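Local atomic coordinates of hypothetical protein (Legionella pneumophila subsp. pneumophila, PDB entry 4KH9), a protein that is of unknown function but binds calcium and is built of three domains, the second and third related to the immunoglobulin-like E-set folds. Residues A[348-353]-A[360-365]; A[188-193]-A[246-251]. All coordinates share one frame; numbering follows the deposited sequence.

Contact 1 of 2, residues A[348-353]-A[360-365]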
loop_
_atom_site.group_PDB
_atom_site.type_symbol
_atom_site.label_atom_id
_atom_site.label_comp_id
_atom_site.label_asym_id
_atom_site.label_seq_id
_atom_site.Cartn_x
_atom_site.Cartn_y
_atom_site.Cartn_z
ATOM N N TYR A 348 5.471 -16.624 19.592
ATOM C CA TYR A 348 5.719 -15.212 19.358
ATOM C C TYR A 348 5.265 -14.390 20.542
ATOM O O TYR A 348 4.529 -14.873 21.402
ATOM C CB TYR A 348 5.034 -14.702 18.056
ATOM C CG TYR A 348 3.526 -14.813 18.008
ATOM C CD1 TYR A 348 2.725 -13.956 18.753
ATOM C CD2 TYR A 348 2.901 -15.690 17.125
ATOM C CE1 TYR A 348 1.339 -14.003 18.664
ATOM C CE2 TYR A 348 1.510 -15.728 17.005
ATOM C CZ TYR A 348 0.733 -14.887 17.783
ATOM O OH TYR A 348 -0.635 -14.941 17.693
ATOM N N LEU A 349 5.716 -13.133 20.557
ATOM C CA LEU A 349 5.350 -12.075 21.481
ATOM C C LEU A 349 5.086 -10.822 20.660
ATOM O O LEU A 349 6.022 -10.239 20.108
ATOM C CB LEU A 349 6.421 -11.845 22.548
ATOM C CG LEU A 349 6.659 -12.984 23.527
ATOM C CD1 LEU A 349 7.860 -12.692 24.371
ATOM C CD2 LEU A 349 5.435 -13.236 24.398
ATOM N N ARG A 350 3.806 -10.458 20.525
ATOM C CA ARG A 350 3.352 -9.307 19.726
ATOM C C ARG A 350 2.631 -8.274 20.599
ATOM O O ARG A 350 1.802 -8.645 21.437
ATOM C CB ARG A 350 2.420 -9.784 18.600
ATOM C CG ARG A 350 3.175 -10.583 17.543
ATOM C CD ARG A 350 2.304 -11.157 16.453
ATOM N NE ARG A 350 3.107 -12.028 15.595
ATOM C CZ ARG A 350 2.609 -12.934 14.763
ATOM N NH1 ARG A 350 1.297 -13.102 14.661
ATOM N NH2 ARG A 350 3.419 -13.697 14.044
ATOM N N LEU A 351 2.945 -6.990 20.399
ATOM C CA LEU A 351 2.292 -5.935 21.148
ATOM C C LEU A 351 1.595 -4.995 20.161
ATOM O O LEU A 351 2.232 -4.479 19.249
ATOM C CB LEU A 351 3.295 -5.194 22.057
ATOM C CG LEU A 351 2.704 -4.132 22.994
ATOM C CD1 LEU A 351 1.949 -4.773 24.146
ATOM C CD2 LEU A 351 3.803 -3.276 23.563
ATOM N N ILE A 352 0.271 -4.848 20.311
ATOM C CA ILE A 352 -0.564 -4.029 19.424
ATOM C C ILE A 352 -0.919 -2.736 20.124
ATOM O O ILE A 352 -1.287 -2.766 21.290
ATOM C CB ILE A 352 -1.867 -4.790 18.973
ATOM C CG1 ILE A 352 -1.523 -6.091 18.224
ATOM C CG2 ILE A 352 -2.776 -3.900 18.077
ATOM C CD1 ILE A 352 -2.668 -7.063 18.013
ATOM N N ASP A 353 -0.893 -1.638 19.394
ATOM C CA ASP A 353 -1.346 -0.328 19.860
ATOM C C ASP A 353 -2.677 -0.084 19.185
ATOM O O ASP A 353 -2.692 0.146 17.984
ATOM C CB ASP A 353 -0.311 0.776 19.547
ATOM C CG ASP A 353 -0.697 2.193 19.942
ATOM O OD1 ASP A 353 -1.863 2.408 20.364
ATOM O OD2 ASP A 353 0.173 3.078 19.878
ATOM N N VAL A 360 3.246 -2.774 17.295
ATOM C CA VAL A 360 4.332 -1.799 17.497
ATOM C C VAL A 360 5.638 -2.495 17.934
ATOM O O VAL A 360 6.728 -1.921 17.776
ATOM C CB VAL A 360 3.936 -0.659 18.449
ATOM C CG1 VAL A 360 2.853 0.197 17.799
ATOM C CG2 VAL A 360 3.480 -1.172 19.829
ATOM N N TYR A 361 5.518 -3.745 18.400
ATOM C CA TYR A 361 6.628 -4.588 18.824
ATOM C C TYR A 361 6.286 -6.023 18.557
ATOM O O TYR A 361 5.185 -6.465 18.872
ATOM C CB TYR A 361 6.995 -4.399 20.313
ATOM C CG TYR A 361 8.265 -5.126 20.722
ATOM C CD1 TYR A 361 8.257 -6.495 20.989
ATOM C CD2 TYR A 361 9.482 -4.459 20.786
ATOM C CE1 TYR A 361 9.433 -7.188 21.274
ATOM C CE2 TYR A 361 10.666 -5.138 21.110
ATOM C CZ TYR A 361 10.633 -6.505 21.355
ATOM O OH TYR A 361 11.778 -7.200 21.669
ATOM N N GLN A 362 7.238 -6.765 17.975
ATOM C CA GLN A 362 7.036 -8.187 17.774
ATOM C C GLN A 362 8.350 -8.935 17.848
ATOM O O GLN A 362 9.387 -8.465 17.374
ATOM C CB GLN A 362 6.304 -8.513 16.467
ATOM C CG GLN A 362 6.882 -7.909 15.191
ATOM C CD GLN A 362 5.855 -7.891 14.087
ATOM O OE1 GLN A 362 5.186 -8.895 13.806
ATOM N NE2 GLN A 362 5.717 -6.742 13.434
ATOM N N TYR A 363 8.280 -10.095 18.479
ATOM C CA TYR A 363 9.339 -11.072 18.582
ATOM C C TYR A 363 8.751 -12.378 18.061
ATOM O O TYR A 363 7.919 -12.977 18.733
ATOM C CB TYR A 363 9.889 -11.163 20.014
ATOM C CG TYR A 363 11.089 -12.072 20.096
ATOM C CD1 TYR A 363 12.288 -11.731 19.481
ATOM C CD2 TYR A 363 11.015 -13.296 20.750
ATOM C CE1 TYR A 363 13.394 -12.578 19.532
ATOM C CE2 TYR A 363 12.115 -14.145 20.816
ATOM C CZ TYR A 363 13.308 -13.776 20.220
ATOM O OH TYR A 363 14.387 -14.624 20.262
ATOM N N ASN A 364 9.135 -12.776 16.834
ATOM C CA ASN A 364 8.592 -13.959 16.153
ATOM C C ASN A 364 9.571 -15.152 16.146
ATOM O O ASN A 364 9.532 -15.980 15.228
ATOM C CB ASN A 364 8.206 -13.601 14.718
ATOM C CG ASN A 364 7.221 -12.468 14.641
ATOM O OD1 ASN A 364 6.046 -12.606 15.009
ATOM N ND2 ASN A 364 7.694 -11.314 14.191
ATOM N N GLN A 365 10.433 -15.246 17.165
ATOM C CA GLN A 365 11.337 -16.381 17.310
ATOM C C GLN A 365 10.849 -17.298 18.436
ATOM O O GLN A 365 10.387 -16.778 19.456
ATOM C CB GLN A 365 12.778 -15.926 17.590
ATOM C CG GLN A 365 13.600 -15.528 16.374
ATOM C CD GLN A 365 15.035 -15.304 16.795
ATOM O OE1 GLN A 365 15.440 -14.187 17.141
ATOM N NE2 GLN A 365 15.824 -16.375 16.846
#
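Leu349 and Tyr363 pair backbone to backbone in an antiparallel beta hairpin of the C-terminal E-set domain. Leu349 N gives its hydrogen to Tyr363 O at 2.9 Å, and Tyr363 N returns a bond to Leu349 O at 2.8 Å. Two residues on, Leu351 N bonds to Tyr361 O at 2.8 Å. There the ladder is broken by a classic beta bulge: Val360 and Tyr361 both face Leu351. Val360 N bonds to Leu351 O at 2.8 Å, while the bond from Tyr361 N to the same oxygen is weak. Beside the bulge, Val360 CG1 lies against Asp353 CB.

Arg350 and Gln362 form a non-hydrogen-bonded pair on one face of the sheet. Their aliphatic parts touch, CG of Arg350 to CB of Gln362. The Arg350 chain runs extended from CG to NE and carries the guanidinium past Gln362 to Asn364. The guanidinium grips one atom side-on: Asn364 OD1 lies in its plane, 3.1 Å from Arg350 NE and 3.0 Å from Arg350 NH2, with NE nearly in line with the C=O bond and NH2 above the carbonyl plane.

The side chains of Leu349, Leu351, Tyr361 and Tyr363 share the other face. CB of Leu351 meets CB of Tyr361 at 4.2 Å. Strand 268-278 covers part of this face through Ala268, Leu270 and Val273. Tyr361 OH bonds to Pro5 O, and the Asp353 carboxylate is held by Tyr12, Ser267 and Ser293.

One face of the guanidinium lies over the ring of Tyr348. That ring reaches this place because its CG sits between the backbone N and the carbonyl carbon (chi1 61°). Tyr348 OH is bonded to Gln298 OE1 of the adjoining strand 293-302.

Contact 2 of 2, residues A[188-193]-A[246-251]; sequences DITEYD and TEYGQE
Thr190 sets its methyl on the ring of Tyr248, a CH-pi contact. CG2 of Thr190 lies 3.5 Å from the centroid of the Tyr248 ring and only 8° off the ring normal. The methyl reaches the ring because it lies anti to the backbone N of Thr190, and the two side chains come from opposite directions. A second apolar contact is made by Tyr192. The edge of its ring meets the stem of Tyr248, CE1 of Tyr192 to CB of Tyr248 at 3.9 Å. Tyr192 also packs on Leu185 and Ile253, and its OH bonds to Thr162.

The polar contacts lie at the Asp193 end. Thr246 OG1 donates to Asp193 O at 2.7 Å, with the donor tilted 28° from the carbonyl plane. A water adds a bridge: it accepts from Asp193 N at 3.0 Å and donates to Glu247 O at 3.1 Å. The carboxylate of Asp193 turns to Lys215 in a salt bridge.

Tyr248 to Glu251 form a type II' beta turn, with Gly249 at positive phi. The arrangement is a loop packed on the end of a beta hairpin in the central E-set domain, near the calcium-site residue Asp196.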
loop_
_atom_site.group_PDB
_atom_site.type_symbol
_atom_site.label_atom_id
_atom_site.label_comp_id
_atom_site.label_asym_id
_atom_site.label_seq_id
_atom_site.Cartn_x
_atom_site.Cartn_y
_atom_site.Cartn_z
ATOM N N ASP A 188 9.351 -8.982 -22.490
ATOM C CA ASP A 188 10.215 -10.151 -22.741
ATOM C C ASP A 188 10.856 -10.169 -24.170
ATOM O O ASP A 188 11.676 -11.047 -24.446
ATOM C CB ASP A 188 9.476 -11.472 -22.468
ATOM C CG ASP A 188 8.282 -11.813 -23.335
ATOM O OD1 ASP A 188 7.746 -10.894 -24.012
ATOM O OD2 ASP A 188 7.848 -12.990 -23.304
ATOM N N ILE A 189 10.570 -9.167 -25.018
ATOM C CA ILE A 189 11.133 -9.086 -26.362
ATOM C C ILE A 189 12.105 -7.902 -26.503
ATOM O O ILE A 189 13.067 -7.995 -27.275
ATOM C CB ILE A 189 9.988 -8.963 -27.396
ATOM N N THR A 190 11.845 -6.794 -25.774
ATOM C CA THR A 190 12.607 -5.541 -25.841
ATOM C C THR A 190 13.363 -5.224 -24.535
ATOM O O THR A 190 12.838 -5.408 -23.434
ATOM C CB THR A 190 11.632 -4.380 -26.155
ATOM O OG1 THR A 190 10.813 -4.697 -27.282
ATOM C CG2 THR A 190 12.337 -3.064 -26.400
ATOM N N GLU A 191 14.572 -4.677 -24.680
ATOM C CA GLU A 191 15.413 -4.216 -23.578
ATOM C C GLU A 191 15.369 -2.699 -23.594
ATOM O O GLU A 191 15.795 -2.079 -24.581
ATOM C CB GLU A 191 16.860 -4.762 -23.682
ATOM C CG GLU A 191 17.001 -6.272 -23.509
ATOM C CD GLU A 191 16.729 -6.845 -22.129
ATOM O OE1 GLU A 191 17.183 -6.250 -21.124
ATOM O OE2 GLU A 191 16.105 -7.928 -22.058
ATOM N N TYR A 192 14.759 -2.103 -22.559
ATOM C CA TYR A 192 14.634 -0.643 -22.498
ATOM C C TYR A 192 15.789 -0.028 -21.736
ATOM O O TYR A 192 16.413 -0.704 -20.909
ATOM C CB TYR A 192 13.310 -0.216 -21.819
ATOM C CG TYR A 192 12.047 -0.730 -22.482
ATOM C CD1 TYR A 192 11.660 -0.276 -23.740
ATOM C CD2 TYR A 192 11.213 -1.628 -21.826
ATOM C CE1 TYR A 192 10.483 -0.726 -24.343
ATOM C CE2 TYR A 192 10.026 -2.072 -22.410
ATOM C CZ TYR A 192 9.671 -1.627 -23.677
ATOM O OH TYR A 192 8.508 -2.063 -24.274
ATOM N N ASP A 193 16.034 1.256 -22.004
ATOM C CA ASP A 193 16.941 2.140 -21.291
ATOM C C ASP A 193 16.114 3.247 -20.687
ATOM O O ASP A 193 15.512 4.043 -21.413
ATOM C CB ASP A 193 18.065 2.703 -22.150
ATOM C CG ASP A 193 19.046 3.512 -21.278
ATOM O OD1 ASP A 193 19.549 2.957 -20.279
ATOM O OD2 ASP A 193 19.194 4.724 -21.521
ATOM N N THR A 246 9.937 6.337 -20.994
ATOM C CA THR A 246 11.074 6.159 -21.892
ATOM C C THR A 246 10.515 6.124 -23.324
ATOM O O THR A 246 9.314 6.316 -23.522
ATOM C CB THR A 246 11.972 4.961 -21.533
ATOM O OG1 THR A 246 13.158 5.055 -22.324
ATOM C CG2 THR A 246 11.309 3.614 -21.745
ATOM N N GLU A 247 11.404 5.973 -24.310
ATOM C CA GLU A 247 11.044 5.914 -25.721
ATOM C C GLU A 247 11.768 4.768 -26.365
ATOM O O GLU A 247 12.946 4.547 -26.091
ATOM C CB GLU A 247 11.342 7.231 -26.480
ATOM C CG GLU A 247 10.709 8.499 -25.912
ATOM C CD GLU A 247 11.465 9.143 -24.759
ATOM O OE1 GLU A 247 12.627 9.561 -24.967
ATOM O OE2 GLU A 247 10.889 9.249 -23.649
ATOM N N TYR A 248 11.060 4.015 -27.195
ATOM C CA TYR A 248 11.654 2.923 -27.944
ATOM C C TYR A 248 11.199 3.094 -29.380
ATOM O O TYR A 248 10.048 2.798 -29.723
ATOM C CB TYR A 248 11.336 1.546 -27.353
ATOM C CG TYR A 248 12.116 0.452 -28.040
ATOM C CD1 TYR A 248 13.457 0.223 -27.732
ATOM C CD2 TYR A 248 11.527 -0.339 -29.025
ATOM C CE1 TYR A 248 14.192 -0.760 -28.393
ATOM C CE2 TYR A 248 12.249 -1.332 -29.683
ATOM C CZ TYR A 248 13.580 -1.542 -29.362
ATOM O OH TYR A 248 14.280 -2.530 -30.003
ATOM N N GLY A 249 12.107 3.664 -30.171
ATOM C CA GLY A 249 11.878 4.026 -31.557
ATOM C C GLY A 249 11.032 5.278 -31.578
ATOM O O GLY A 249 11.412 6.295 -30.991
ATOM N N GLN A 250 9.856 5.180 -32.193
ATOM C CA GLN A 250 8.880 6.269 -32.286
ATOM C C GLN A 250 7.744 6.078 -31.244
ATOM O O GLN A 250 6.748 6.799 -31.279
ATOM C CB GLN A 250 8.308 6.351 -33.718
ATOM C CG GLN A 250 7.652 5.059 -34.219
ATOM C CD GLN A 250 7.023 5.252 -35.575
ATOM O OE1 GLN A 250 5.859 5.654 -35.695
ATOM N NE2 GLN A 250 7.785 4.977 -36.624
ATOM N N GLU A 251 7.916 5.125 -30.316
ATOM C CA GLU A 251 6.906 4.804 -29.310
ATOM C C GLU A 251 7.259 5.307 -27.919
ATOM O O GLU A 251 8.361 5.084 -27.430
ATOM C CB GLU A 251 6.695 3.289 -29.230
ATOM C CG GLU A 251 6.179 2.648 -30.495
ATOM C CD GLU A 251 6.061 1.151 -30.322
ATOM O OE1 GLU A 251 4.999 0.700 -29.836
ATOM O OE2 GLU A 251 7.039 0.431 -30.630
HETATM O O HOH W 1 14.394 2.564 -24.124
#

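How the contacts relate
The two contacts hold different elements in different domains. Their centres are about 46 Å apart, on opposite sides of the chain's centre. Contact 1 is mostly buried and joins neighbouring strands of one hairpin, so backbone hydrogen bonds carry it, with apolar packing on one face and polar side chains, Arg350 with Asn364 and Gln362, on the other. Contact 2 is only partly buried. It joins a loop to the end of a strand far along the sequence, and rests on side-chain packing, one hydroxyl-to-carbonyl bond and a water between backbone atoms. The Tyr348 ring backs the arginine within its own strand, whereas the Tyr248 ring itself meets the other segment.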